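Local coordinates for protein cadherin-related family member 2 (Homo sapiens, PDB 5CZR) that forms calcium-dependent heterophilic adhesion complexes with CDHR5 on adjacent microvilli, through extracellular cadherin repeats, and so controls microvillar packing at the apical membrane of epithelial cells, at residues A31-Q34 and P38-Y41; D67-Y72 and D131-S136; I78-S81 and Q86-R89; N169-L172 and N176-A179; A187-G192 and F198-S203. All blocks are in the same frame, centred on the assembly; numbering follows the deposited sequence.

Contact 1: residues A31-Q34 and P38-Y41; sequences AEDQ and PLTY. With CA (calcium ion), chain E.
L39 and Y41 reach across to A31 and D33 at the N-terminal tip of the first cadherin repeat, where the strand 25-32 of one sheet of the beta sandwich hands over to the strand 40-44 of the other. A31, D33 and L39 all point their CB atoms toward the opposite segment, and the two branches of the leucine fork meet different partners. CD1 lies over the backbone of A31 and E32, 4.0 Å from A31 O, while CD2 rests against D33, 3.8 Å from D33 OD2, the two side chains crossing at a slant. D33 has its CG anti to the backbone N (chi1 -171°), a position from which both carboxylate oxygens of D33 bind a calcium ion, OD1 at 2.6 Å and OD2 at 2.5 Å, with OD2 still against L39. N2, V3, D35, D37 and D82 complete this site, and V80 and P5 pack against L39. Y41 meets A31 differently: its hydroxyl is reached at a poor angle, A31 N donating to Y41 OH over 3.2 Å in a weak bond bent to 133°. With a phenylalanine here the hydroxyl would be gone, and the backbone N-H of A31 would probably lose this partner. The methyl CB of A31 sits at the ring edge, near the ring plane, 4.0 Å from Y41 CE1.

Contact 2: residues D67-Y72 and D131-S136; sequences DYETLY and DKDMGS. With CA (calcium ion), chain H; CA (calcium ion), chain F; CA (calcium ion), chain G.
The calcium-binding linker between the first and second cadherin repeats brings E69 and D133 together, from the loops 67-72 and 131-136, on a shared calcium ion. E69 OE2 binds it at 2.4 Å and D133 OD1 at 2.3 Å, with the carboxylate planes 76° apart. Each acid also serves a second ion: E69 OE1 joins D67 OD1 on one side, and D133 OD2 joins both oxygens of D131 on the other. Asx turns, E69 N to D67 OD1 and D133 N to D131 OD1, shape the two loops. A water bridges E69 OE2 and K132 O. Away from the ions, M134 crosses Y68 at about a right angle, its CE in the ring plane at the edge, 3.5 Å from Y68 OH. An alanine at Y68 would probably leave M134 CG and CE without their aromatic neighbour and open a gap between the two loops. E69 OE2 and D133 OD1 lie 3.1 Å apart, so without calcium these acids would probably repel and the linker become more flexible.

Contact 3: residues I78-S81 and Q86-R89; sequences ISVS and QVQR
Strands 78-81 and 86-89 run antiparallel, 159° between their directions, as the two arms of a beta hairpin, with I78-R89 and V80-V87 as hydrogen-bonded pairs and S79-Q88 and S81-Q86 as non-hydrogen-bonded ones. The V80-V87 pair is tied in both directions, V80 N to V87 O and V87 N to V80 O, each 2.8 Å. On this face V80 and V87 lie side by side and point the same way, V80 CG1 4.0 Å from V87 CB. I78 approaches the neighbouring strand through CG1, 3.5 Å from R89 O. F7 covers I78 and V80, and A31 of the facing sheet packs on V80, so I78, V80 and V87 belong to the interior of the first cadherin repeat's sandwich. R89, at the margin, folds back at its outer end: one guanidinium face takes V87 CG1, and R89 NH1 donates to Q88 O over 2.8 Å from above the carbonyl plane. The other face carries polar groups. Q86 runs out fully extended, CG anti to the backbone N, and swings diagonally across the strands until NE2 donates to S79 OG at 3.1 Å, almost straight (171°) and with the hydroxyl in the amide plane. Its CG passes 3.5 Å from S81 OG. The buried serine hydroxyl therefore has an amide donor, and the hairpin sets the apolar contacts of I78, V80 and V87, edged by R89, against a polar link on the other face.

Contact 4: residues N169-L172 and N176-A179; sequences NGSL and NKSA
K177 NZ donates to the carbonyl oxygen of S171 over 2.8 Å, the hydrogen bond that joins 169-172 to 176-179. The ammonium arrives to one side of the carbonyl, at a C=O...donor angle of 141° and tilted 31° from its plane. S171 OG stands 3.6 Å from the same nitrogen. Behind the ammonium, the lysine's methylenes follow the same oxygen, CE at 3.4 Å and CD at 3.6 Å from S171 O. This reach depends on a chain kept straight beyond CG, which spans the mouth of the loop. Further out, NZ also forms a salt bridge with D153, so one ammonium serves a backbone oxygen and a carboxylate. The flanks are pinned separately: N169 ND2 donates to H156 O, S178 OG bonds to F180 O, and N176 N bonds to S173 OG. The contact thus closes a solvent-facing loop between strands 165-168 and 180-189, a connection from one sheet of the second cadherin repeat's beta sandwich to the other, far from the calcium-binding linker.

Contact 5: residues A187-G192 and F198-S203; sequences ACDLGG and FTIQCS. With CA (calcium ion), chain H.
C188 and C202 are joined by a disulfide, SG to SG 2.1 Å with chi3 104°, across two backbones that run roughly antiparallel. Both cysteines put SG anti to the carbonyl carbon, bringing the sulfurs together on one side of the pair; C188 CB also touches I200 CG2. On the other side D189 and Q201 lie side by side. D189 takes a less common conformer, CG between N and carbonyl carbon (chi1 55°), and its carboxylate divides its duties: OD2 binds a calcium ion at 2.5 Å, while OD1 accepts Q201 N at 3.0 Å from above the carboxylate plane. N99 and N101 of the linker share the ion, and Q201 NE2 bonds to N99 O. S203 turns OG back to receive A187 N at 3.1 Å, as S203 N reaches A187 O. Toward the other end F198 lays its ring edge near L190 O, CZ 3.7 Å away. G191 has no side chain to obstruct the ring: a CB would run into F198 CZ and, at these backbone angles, also against the carbonyl O of L190. G192 and T199 pair beyond it. D189 is an acidic calcium ligand characteristic of cadherin repeats, and C188, the residue just before it, is cross-linked to C202 by the disulfide.

How the contacts relate
The five contacts are spread along an elongated rod of two cadherin repeats. Contacts 1 and 3 share the tip of the first repeat, their centres 9 Å apart, and meet where T40 O accepts from S81 N at 2.8 Å and V80 CG2 packs on A31 and Y41. Contact 2 sits near the middle, its centre 36 Å from that of contact 1, and adjoins contact 5, 14 Å away between centres: both supply ligands to one calcium ion, with D131 OD2 3.3 Å from D189 OD2. Contact 4 lies toward the far end, about 77 Å from contact 1 between centres. Calcium thus marks the N-terminal tip and the linker, while contact 4 stands apart from both.

Contact 1: residues A31-Q34 and P38-Y41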
loop_
_atom_site.group_PDB
_atom_site.type_symbol
_atom_site.label_atom_id
_atom_site.label_comp_id
_atom_site.label_asym_id
_atom_site.label_seq_id
_atom_site.Cartn_x
_atom_site.Cartn_y
_atom_site.Cartn_z
ATOM N N ALA A 31 21.270 14.220 -22.900
ATOM C CA ALA A 31 21.041 15.150 -23.978
ATOM C C ALA A 31 22.186 14.967 -24.966
ATOM O O ALA A 31 23.143 14.263 -24.677
ATOM C CB ALA A 31 21.022 16.568 -23.444
ATOM N N GLU A 32 22.066 15.596 -26.131
ATOM C CA GLU A 32 23.094 15.563 -27.173
ATOM C C GLU A 32 23.306 16.966 -27.689
ATOM O O GLU A 32 22.443 17.861 -27.542
ATOM C CB GLU A 32 22.680 14.651 -28.317
ATOM C CG GLU A 32 21.498 15.181 -29.138
ATOM C CD GLU A 32 20.835 14.127 -30.040
ATOM O OE1 GLU A 32 20.914 12.900 -29.734
ATOM O OE2 GLU A 32 20.197 14.530 -31.052
ATOM N N ASP A 33 24.476 17.169 -28.279
ATOM C CA ASP A 33 24.854 18.494 -28.757
ATOM C C ASP A 33 25.586 18.348 -30.075
ATOM O O ASP A 33 26.633 17.693 -30.136
ATOM C CB ASP A 33 25.745 19.200 -27.727
ATOM C CG ASP A 33 25.997 20.681 -28.075
ATOM O OD1 ASP A 33 26.837 20.965 -28.964
ATOM O OD2 ASP A 33 25.395 21.557 -27.421
ATOM N N GLN A 34 25.040 18.973 -31.114
ATOM C CA GLN A 34 25.579 18.882 -32.491
ATOM C C GLN A 34 27.039 19.379 -32.615
ATOM O O GLN A 34 27.740 18.952 -33.509
ATOM C CB GLN A 34 24.699 19.690 -33.465
ATOM C CG GLN A 34 24.530 19.049 -34.873
ATOM C CD GLN A 34 23.445 17.974 -34.930
ATOM O OE1 GLN A 34 22.731 17.707 -33.951
ATOM N NE2 GLN A 34 23.316 17.354 -36.102
ATOM N N PRO A 38 30.928 19.946 -24.211
ATOM C CA PRO A 38 30.683 19.385 -22.897
ATOM C C PRO A 38 29.405 19.977 -22.331
ATOM O O PRO A 38 29.173 21.175 -22.486
ATOM C CB PRO A 38 31.878 19.857 -22.085
ATOM C CG PRO A 38 32.293 21.117 -22.740
ATOM C CD PRO A 38 32.077 20.863 -24.210
ATOM N N LEU A 39 28.588 19.119 -21.706
ATOM C CA LEU A 39 27.229 19.472 -21.249
ATOM C C LEU A 39 27.118 19.300 -19.760
ATOM O O LEU A 39 27.682 18.347 -19.196
ATOM C CB LEU A 39 26.192 18.564 -21.908
ATOM C CG LEU A 39 26.209 18.572 -23.448
ATOM C CD1 LEU A 39 25.084 17.709 -23.999
ATOM C CD2 LEU A 39 26.107 20.004 -23.977
ATOM N N THR A 40 26.427 20.237 -19.106
ATOM C CA THR A 40 26.163 20.142 -17.684
ATOM C C THR A 40 24.687 20.171 -17.379
ATOM O O THR A 40 23.879 20.768 -18.129
ATOM C CB THR A 40 26.899 21.206 -16.886
ATOM O OG1 THR A 40 26.488 22.519 -17.320
ATOM C CG2 THR A 40 28.419 21.046 -17.062
ATOM N N TYR A 41 24.324 19.470 -16.301
ATOM C CA TYR A 41 22.942 19.139 -16.016
ATOM C C TYR A 41 22.525 19.608 -14.652
ATOM O O TYR A 41 23.321 19.677 -13.705
ATOM C CB TYR A 41 22.719 17.631 -16.071
ATOM C CG TYR A 41 22.983 17.013 -17.402
ATOM C CD1 TYR A 41 21.995 16.949 -18.366
ATOM C CD2 TYR A 41 24.233 16.458 -17.704
ATOM C CE1 TYR A 41 22.247 16.351 -19.611
ATOM C CE2 TYR A 41 24.487 15.867 -18.943
ATOM C CZ TYR A 41 23.492 15.817 -19.884
ATOM O OH TYR A 41 23.716 15.216 -21.088
HETATM CA CA CA E . 26.520 23.499 -28.620
#

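Contact 2: residues D67-Y72 and D131-S136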
loop_
_atom_site.group_PDB
_atom_site.type_symbol
_atom_site.label_atom_id
_atom_site.label_comp_id
_atom_site.label_asym_id
_atom_site.label_seq_id
_atom_site.Cartn_x
_atom_site.Cartn_y
_atom_site.Cartn_z
ATOM N N ASP A 67 6.448 9.079 -2.219
ATOM C CA ASP A 67 5.298 8.364 -1.604
ATOM C C ASP A 67 4.096 8.470 -2.531
ATOM O O ASP A 67 3.588 9.567 -2.756
ATOM C CB ASP A 67 4.980 8.944 -0.219
ATOM C CG ASP A 67 3.821 8.262 0.465
ATOM O OD1 ASP A 67 3.319 7.234 -0.051
ATOM O OD2 ASP A 67 3.405 8.739 1.550
ATOM N N TYR A 68 3.693 7.345 -3.107
ATOM C CA TYR A 68 2.552 7.280 -4.023
ATOM C C TYR A 68 1.287 7.791 -3.351
ATOM O O TYR A 68 0.460 8.422 -3.996
ATOM C CB TYR A 68 2.321 5.847 -4.509
ATOM C CG TYR A 68 1.209 5.706 -5.506
ATOM C CD1 TYR A 68 1.448 5.832 -6.891
ATOM C CD2 TYR A 68 -0.086 5.450 -5.082
ATOM C CE1 TYR A 68 0.419 5.715 -7.822
ATOM C CE2 TYR A 68 -1.129 5.335 -5.998
ATOM C CZ TYR A 68 -0.873 5.466 -7.362
ATOM O OH TYR A 68 -1.916 5.351 -8.243
ATOM N N GLU A 69 1.164 7.554 -2.044
ATOM C CA GLU A 69 -0.049 7.886 -1.321
ATOM C C GLU A 69 -0.176 9.397 -1.104
ATOM O O GLU A 69 -1.216 9.867 -0.707
ATOM C CB GLU A 69 -0.096 7.126 0.024
ATOM C CG GLU A 69 -0.555 5.661 -0.073
ATOM C CD GLU A 69 0.423 4.721 -0.756
ATOM O OE1 GLU A 69 1.616 4.751 -0.466
ATOM O OE2 GLU A 69 0.018 3.894 -1.589
ATOM N N THR A 70 0.893 10.150 -1.367
ATOM C CA THR A 70 0.961 11.590 -1.034
ATOM C C THR A 70 1.091 12.466 -2.289
ATOM O O THR A 70 0.474 13.509 -2.360
ATOM C CB THR A 70 2.126 11.800 -0.069
ATOM O OG1 THR A 70 1.684 11.398 1.224
ATOM C CG2 THR A 70 2.605 13.242 0.022
ATOM N N LEU A 71 1.872 12.003 -3.263
ATOM C CA LEU A 71 2.183 12.738 -4.486
ATOM C C LEU A 71 2.520 11.725 -5.583
ATOM O O LEU A 71 3.644 11.204 -5.633
ATOM C CB LEU A 71 3.388 13.642 -4.212
ATOM C CG LEU A 71 3.775 14.635 -5.279
ATOM C CD1 LEU A 71 2.629 15.626 -5.533
ATOM C CD2 LEU A 71 5.023 15.381 -4.846
ATOM N N TYR A 72 1.529 11.357 -6.382
ATOM C CA TYR A 72 1.675 10.200 -7.260
ATOM C C TYR A 72 2.282 10.529 -8.596
ATOM O O TYR A 72 2.774 9.662 -9.300
ATOM C CB TYR A 72 0.341 9.443 -7.418
ATOM C CG TYR A 72 -0.638 10.038 -8.477
ATOM C CD1 TYR A 72 -0.936 11.412 -8.539
ATOM C CD2 TYR A 72 -1.176 9.232 -9.451
ATOM C CE1 TYR A 72 -1.752 11.945 -9.536
ATOM C CE2 TYR A 72 -2.042 9.727 -10.437
ATOM C CZ TYR A 72 -2.312 11.089 -10.499
ATOM O OH TYR A 72 -3.138 11.575 -11.476
ATOM N N ASP A 131 -7.306 -0.931 2.936
ATOM C CA ASP A 131 -5.890 -0.852 2.571
ATOM C C ASP A 131 -5.740 0.208 1.497
ATOM O O ASP A 131 -6.376 0.118 0.452
ATOM C CB ASP A 131 -5.467 -2.207 2.046
ATOM C CG ASP A 131 -3.970 -2.324 1.829
ATOM O OD1 ASP A 131 -3.394 -1.543 1.047
ATOM O OD2 ASP A 131 -3.392 -3.292 2.365
ATOM N N LYS A 132 -4.881 1.181 1.730
ATOM C CA LYS A 132 -4.682 2.306 0.801
ATOM C C LYS A 132 -4.087 1.986 -0.567
ATOM O O LYS A 132 -4.243 2.764 -1.510
ATOM C CB LYS A 132 -3.763 3.331 1.444
ATOM C CG LYS A 132 -4.361 4.029 2.645
ATOM C CD LYS A 132 -3.271 4.697 3.464
ATOM C CE LYS A 132 -3.857 5.373 4.696
ATOM N NZ LYS A 132 -2.842 6.329 5.215
ATOM N N ASP A 133 -3.382 0.875 -0.684
ATOM C CA ASP A 133 -2.659 0.581 -1.905
ATOM C C ASP A 133 -3.610 0.284 -3.050
ATOM O O ASP A 133 -4.786 0.082 -2.826
ATOM C CB ASP A 133 -1.666 -0.555 -1.675
ATOM C CG ASP A 133 -0.594 -0.188 -0.654
ATOM O OD1 ASP A 133 -0.029 0.918 -0.742
ATOM O OD2 ASP A 133 -0.323 -0.985 0.264
ATOM N N MET A 134 -3.093 0.335 -4.276
ATOM C CA MET A 134 -3.839 0.059 -5.510
ATOM C C MET A 134 -3.812 -1.437 -5.884
ATOM O O MET A 134 -2.924 -2.170 -5.481
ATOM C CB MET A 134 -3.247 0.878 -6.670
ATOM C CG MET A 134 -3.318 2.404 -6.485
ATOM S SD MET A 134 -5.037 2.983 -6.331
ATOM C CE MET A 134 -4.775 4.736 -6.253
ATOM N N GLY A 135 -4.791 -1.854 -6.675
ATOM C CA GLY A 135 -4.823 -3.192 -7.265
ATOM C C GLY A 135 -4.876 -4.258 -6.195
ATOM O O GLY A 135 -5.504 -4.062 -5.145
ATOM N N SER A 136 -4.150 -5.343 -6.423
ATOM C CA SER A 136 -4.175 -6.474 -5.503
ATOM C C SER A 136 -3.575 -6.095 -4.166
ATOM O O SER A 136 -3.955 -6.656 -3.134
ATOM C CB SER A 136 -3.353 -7.625 -6.046
ATOM O OG SER A 136 -3.923 -8.045 -7.259
HETATM CA CA CA H . -1.329 -3.118 1.004
HETATM CA CA CA F . 3.636 5.203 0.352
HETATM CA CA CA G . 1.597 2.136 -1.757
HETATM O O HOH W 1 -2.311 4.095 -3.067
HETATM O O HOH W 2 5.640 5.762 1.145
HETATM O O HOH W 3 2.592 4.845 2.222
#

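Contact 3: residues I78-S81 and Q86-R89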
loop_
_atom_site.group_PDB
_atom_site.type_symbol
_atom_site.label_atom_id
_atom_site.label_comp_id
_atom_site.label_asym_id
_atom_site.label_seq_id
_atom_site.Cartn_x
_atom_site.Cartn_y
_atom_site.Cartn_z
ATOM N N ILE A 78 14.017 20.379 -15.709
ATOM C CA ILE A 78 15.309 19.855 -15.974
ATOM C C ILE A 78 16.071 20.798 -16.883
ATOM O O ILE A 78 15.505 21.451 -17.730
ATOM C CB ILE A 78 15.267 18.431 -16.533
ATOM C CG1 ILE A 78 14.405 18.342 -17.800
ATOM C CG2 ILE A 78 14.746 17.477 -15.468
ATOM C CD1 ILE A 78 14.576 17.022 -18.546
ATOM N N SER A 79 17.389 20.791 -16.734
ATOM C CA SER A 79 18.249 21.723 -17.443
ATOM C C SER A 79 19.494 21.014 -18.023
ATOM O O SER A 79 20.111 20.187 -17.353
ATOM C CB SER A 79 18.719 22.783 -16.456
ATOM O OG SER A 79 19.561 23.715 -17.080
ATOM N N VAL A 80 19.822 21.346 -19.263
ATOM C CA VAL A 80 21.103 21.013 -19.830
ATOM C C VAL A 80 21.735 22.277 -20.432
ATOM O O VAL A 80 21.070 23.071 -21.072
ATOM C CB VAL A 80 20.995 19.899 -20.887
ATOM C CG1 VAL A 80 20.047 20.293 -22.025
ATOM C CG2 VAL A 80 22.372 19.547 -21.434
ATOM N N SER A 81 23.029 22.432 -20.206
ATOM C CA SER A 81 23.751 23.614 -20.624
ATOM C C SER A 81 24.995 23.204 -21.387
ATOM O O SER A 81 25.753 22.348 -20.907
ATOM C CB SER A 81 24.153 24.425 -19.414
ATOM O OG SER A 81 23.012 24.914 -18.759
ATOM N N GLN A 86 21.815 27.804 -21.798
ATOM C CA GLN A 86 21.102 26.952 -20.896
ATOM C C GLN A 86 19.757 26.566 -21.502
ATOM O O GLN A 86 19.058 27.424 -21.988
ATOM C CB GLN A 86 20.872 27.710 -19.588
ATOM C CG GLN A 86 20.115 26.865 -18.577
ATOM C CD GLN A 86 19.974 27.499 -17.221
ATOM O OE1 GLN A 86 20.089 28.717 -17.053
ATOM N NE2 GLN A 86 19.726 26.638 -16.208
ATOM N N VAL A 87 19.418 25.282 -21.488
ATOM C CA VAL A 87 18.180 24.764 -22.077
ATOM C C VAL A 87 17.375 24.019 -20.989
ATOM O O VAL A 87 17.905 23.142 -20.325
ATOM C CB VAL A 87 18.496 23.773 -23.249
ATOM C CG1 VAL A 87 17.223 23.062 -23.796
ATOM C CG2 VAL A 87 19.230 24.503 -24.363
ATOM N N GLN A 88 16.122 24.407 -20.802
ATOM C CA GLN A 88 15.315 23.938 -19.693
ATOM C C GLN A 88 13.980 23.441 -20.207
ATOM O O GLN A 88 13.429 24.017 -21.148
ATOM C CB GLN A 88 15.062 25.040 -18.695
ATOM C CG GLN A 88 16.336 25.680 -18.186
ATOM C CD GLN A 88 16.083 26.688 -17.073
ATOM O OE1 GLN A 88 15.644 26.328 -15.977
ATOM N NE2 GLN A 88 16.436 27.945 -17.321
ATOM N N ARG A 89 13.497 22.335 -19.632
ATOM C CA ARG A 89 12.234 21.725 -20.023
ATOM C C ARG A 89 11.572 21.218 -18.767
ATOM O O ARG A 89 12.206 21.091 -17.725
ATOM C CB ARG A 89 12.431 20.469 -20.852
ATOM C CG ARG A 89 12.875 20.565 -22.298
ATOM C CD ARG A 89 12.134 21.605 -23.134
ATOM N NE ARG A 89 12.855 21.885 -24.389
ATOM C CZ ARG A 89 13.435 23.051 -24.720
ATOM N NH1 ARG A 89 13.412 24.116 -23.906
ATOM N NH2 ARG A 89 14.074 23.151 -25.887
#

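Contact 4: residues N169-L172 and N176-A179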
loop_
_atom_site.group_PDB
_atom_site.type_symbol
_atom_site.label_atom_id
_atom_site.label_comp_id
_atom_site.label_asym_id
_atom_site.label_seq_id
_atom_site.Cartn_x
_atom_site.Cartn_y
_atom_site.Cartn_z
ATOM N N ASN A 169 -22.103 -20.628 11.720
ATOM C CA ASN A 169 -21.972 -21.810 10.882
ATOM C C ASN A 169 -22.284 -23.147 11.583
ATOM O O ASN A 169 -22.214 -24.197 10.972
ATOM C CB ASN A 169 -20.562 -21.809 10.345
ATOM C CG ASN A 169 -20.383 -22.711 9.158
ATOM O OD1 ASN A 169 -20.975 -22.498 8.126
ATOM N ND2 ASN A 169 -19.562 -23.730 9.311
ATOM N N GLY A 170 -22.664 -23.093 12.848
ATOM C CA GLY A 170 -23.141 -24.282 13.583
ATOM C C GLY A 170 -23.932 -23.779 14.771
ATOM O O GLY A 170 -24.090 -22.564 14.947
ATOM N N SER A 171 -24.517 -24.665 15.536
ATOM C CA SER A 171 -25.481 -24.226 16.522
ATOM C C SER A 171 -24.775 -23.906 17.823
ATOM O O SER A 171 -23.753 -24.518 18.164
ATOM C CB SER A 171 -26.619 -25.261 16.696
ATOM O OG SER A 171 -26.133 -26.420 17.303
ATOM N N LEU A 172 -25.349 -22.964 18.555
ATOM C CA LEU A 172 -24.839 -22.556 19.846
ATOM C C LEU A 172 -25.515 -23.288 21.017
ATOM O O LEU A 172 -26.586 -23.859 20.864
ATOM C CB LEU A 172 -25.100 -21.060 19.996
ATOM C CG LEU A 172 -24.523 -20.196 18.872
ATOM C CD1 LEU A 172 -25.138 -18.811 18.895
ATOM C CD2 LEU A 172 -23.025 -20.094 18.990
ATOM N N ASN A 176 -24.144 -26.280 27.100
ATOM C CA ASN A 176 -23.449 -27.493 26.603
ATOM C C ASN A 176 -22.286 -27.294 25.623
ATOM O O ASN A 176 -21.580 -28.265 25.310
ATOM C CB ASN A 176 -24.449 -28.417 25.918
ATOM C CG ASN A 176 -25.585 -28.813 26.830
ATOM O OD1 ASN A 176 -25.403 -29.057 28.022
ATOM N ND2 ASN A 176 -26.776 -28.850 26.272
ATOM N N LYS A 177 -22.075 -26.066 25.150
ATOM C CA LYS A 177 -20.879 -25.748 24.354
ATOM C C LYS A 177 -20.072 -24.628 24.975
ATOM O O LYS A 177 -18.975 -24.860 25.451
ATOM C CB LYS A 177 -21.262 -25.383 22.925
ATOM C CG LYS A 177 -21.802 -26.564 22.158
ATOM C CD LYS A 177 -21.942 -26.247 20.682
ATOM C CE LYS A 177 -22.899 -27.231 20.032
ATOM N NZ LYS A 177 -22.822 -27.103 18.552
ATOM N N SER A 178 -20.599 -23.408 24.964
ATOM C CA SER A 178 -19.899 -22.284 25.581
ATOM C C SER A 178 -20.825 -21.097 25.765
ATOM O O SER A 178 -21.695 -20.820 24.923
ATOM C CB SER A 178 -18.700 -21.859 24.730
ATOM O OG SER A 178 -17.923 -20.914 25.410
ATOM N N ALA A 179 -20.612 -20.389 26.869
ATOM C CA ALA A 179 -21.295 -19.113 27.146
ATOM C C ALA A 179 -20.665 -17.956 26.380
ATOM O O ALA A 179 -21.229 -16.872 26.371
ATOM C CB ALA A 179 -21.250 -18.806 28.644
#

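Contact 5: residues A187-G192 and F198-S203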
loop_
_atom_site.group_PDB
_atom_site.type_symbol
_atom_site.label_atom_id
_atom_site.label_comp_id
_atom_site.label_asym_id
_atom_site.label_seq_id
_atom_site.Cartn_x
_atom_site.Cartn_y
_atom_site.Cartn_z
ATOM N N ALA A 187 -6.900 -9.282 8.692
ATOM C CA ALA A 187 -7.101 -8.861 7.328
ATOM C C ALA A 187 -5.750 -8.723 6.635
ATOM O O ALA A 187 -4.863 -8.067 7.166
ATOM C CB ALA A 187 -7.846 -7.528 7.311
ATOM N N CYS A 188 -5.630 -9.278 5.432
ATOM C CA CYS A 188 -4.394 -9.200 4.649
ATOM C C CYS A 188 -4.704 -8.717 3.233
ATOM O O CYS A 188 -5.828 -8.914 2.743
ATOM C CB CYS A 188 -3.688 -10.576 4.594
ATOM S SG CYS A 188 -3.249 -11.302 6.200
ATOM N N ASP A 189 -3.724 -8.123 2.548
ATOM C CA ASP A 189 -3.915 -7.798 1.129
ATOM C C ASP A 189 -3.570 -9.023 0.318
ATOM O O ASP A 189 -3.138 -10.009 0.885
ATOM C CB ASP A 189 -3.163 -6.531 0.668
ATOM C CG ASP A 189 -1.672 -6.565 0.949
ATOM O OD1 ASP A 189 -1.021 -7.632 0.733
ATOM O OD2 ASP A 189 -1.121 -5.536 1.387
ATOM N N LEU A 190 -3.757 -8.975 -0.995
ATOM C CA LEU A 190 -3.354 -10.076 -1.891
ATOM C C LEU A 190 -1.953 -9.921 -2.408
ATOM O O LEU A 190 -1.506 -10.681 -3.257
ATOM C CB LEU A 190 -4.329 -10.187 -3.072
ATOM C CG LEU A 190 -5.721 -10.684 -2.661
ATOM C CD1 LEU A 190 -6.679 -10.580 -3.832
ATOM C CD2 LEU A 190 -5.646 -12.106 -2.119
ATOM N N GLY A 191 -1.237 -8.925 -1.899
ATOM C CA GLY A 191 0.187 -8.801 -2.176
ATOM C C GLY A 191 0.538 -7.921 -3.372
ATOM O O GLY A 191 -0.339 -7.510 -4.156
ATOM N N GLY A 192 1.838 -7.590 -3.440
ATOM C CA GLY A 192 2.454 -6.859 -4.538
ATOM C C GLY A 192 3.905 -6.589 -4.168
ATOM O O GLY A 192 4.342 -6.982 -3.083
ATOM N N PHE A 198 8.116 -9.713 -3.647
ATOM C CA PHE A 198 6.689 -9.942 -3.448
ATOM C C PHE A 198 6.359 -9.906 -1.935
ATOM O O PHE A 198 6.942 -10.599 -1.138
ATOM C CB PHE A 198 6.223 -11.269 -4.109
ATOM C CG PHE A 198 4.725 -11.526 -3.972
ATOM C CD1 PHE A 198 3.804 -10.733 -4.646
ATOM C CD2 PHE A 198 4.250 -12.519 -3.128
ATOM C CE1 PHE A 198 2.433 -10.941 -4.502
ATOM C CE2 PHE A 198 2.888 -12.737 -2.984
ATOM C CZ PHE A 198 1.970 -11.923 -3.661
ATOM N N THR A 199 5.382 -9.104 -1.565
ATOM C CA THR A 199 5.145 -8.760 -0.178
ATOM C C THR A 199 3.660 -8.828 0.101
ATOM O O THR A 199 2.874 -8.197 -0.617
ATOM C CB THR A 199 5.640 -7.325 0.073
ATOM O OG1 THR A 199 7.062 -7.293 -0.062
ATOM C CG2 THR A 199 5.255 -6.822 1.472
ATOM N N ILE A 200 3.263 -9.538 1.138
ATOM C CA ILE A 200 1.864 -9.521 1.581
ATOM C C ILE A 200 1.773 -8.843 2.945
ATOM O O ILE A 200 2.461 -9.263 3.893
ATOM C CB ILE A 200 1.260 -10.971 1.679
ATOM C CG1 ILE A 200 1.038 -11.580 0.288
ATOM C CG2 ILE A 200 -0.071 -10.977 2.414
ATOM C CD1 ILE A 200 0.917 -13.089 0.303
ATOM N N GLN A 201 0.888 -7.842 3.056
ATOM C CA GLN A 201 0.739 -7.081 4.309
ATOM C C GLN A 201 -0.494 -7.495 5.049
ATOM O O GLN A 201 -1.536 -7.694 4.434
ATOM C CB GLN A 201 0.665 -5.567 4.056
ATOM C CG GLN A 201 1.806 -5.008 3.232
ATOM C CD GLN A 201 3.027 -4.660 4.081
ATOM O OE1 GLN A 201 3.113 -5.019 5.244
ATOM N NE2 GLN A 201 3.975 -3.945 3.486
ATOM N N CYS A 202 -0.387 -7.620 6.372
ATOM C CA CYS A 202 -1.502 -8.051 7.200
ATOM C C CYS A 202 -1.730 -7.037 8.287
ATOM O O CYS A 202 -0.787 -6.426 8.769
ATOM C CB CYS A 202 -1.240 -9.446 7.803
ATOM S SG CYS A 202 -1.209 -10.782 6.566
ATOM N N SER A 203 -2.987 -6.838 8.664
ATOM C CA SER A 203 -3.330 -6.006 9.810
ATOM C C SER A 203 -2.763 -6.535 11.109
ATOM O O SER A 203 -2.442 -7.719 11.229
ATOM C CB SER A 203 -4.860 -5.950 9.985
ATOM O OG SER A 203 -5.368 -7.178 10.460
HETATM CA CA CA H . -1.329 -3.118 1.004
#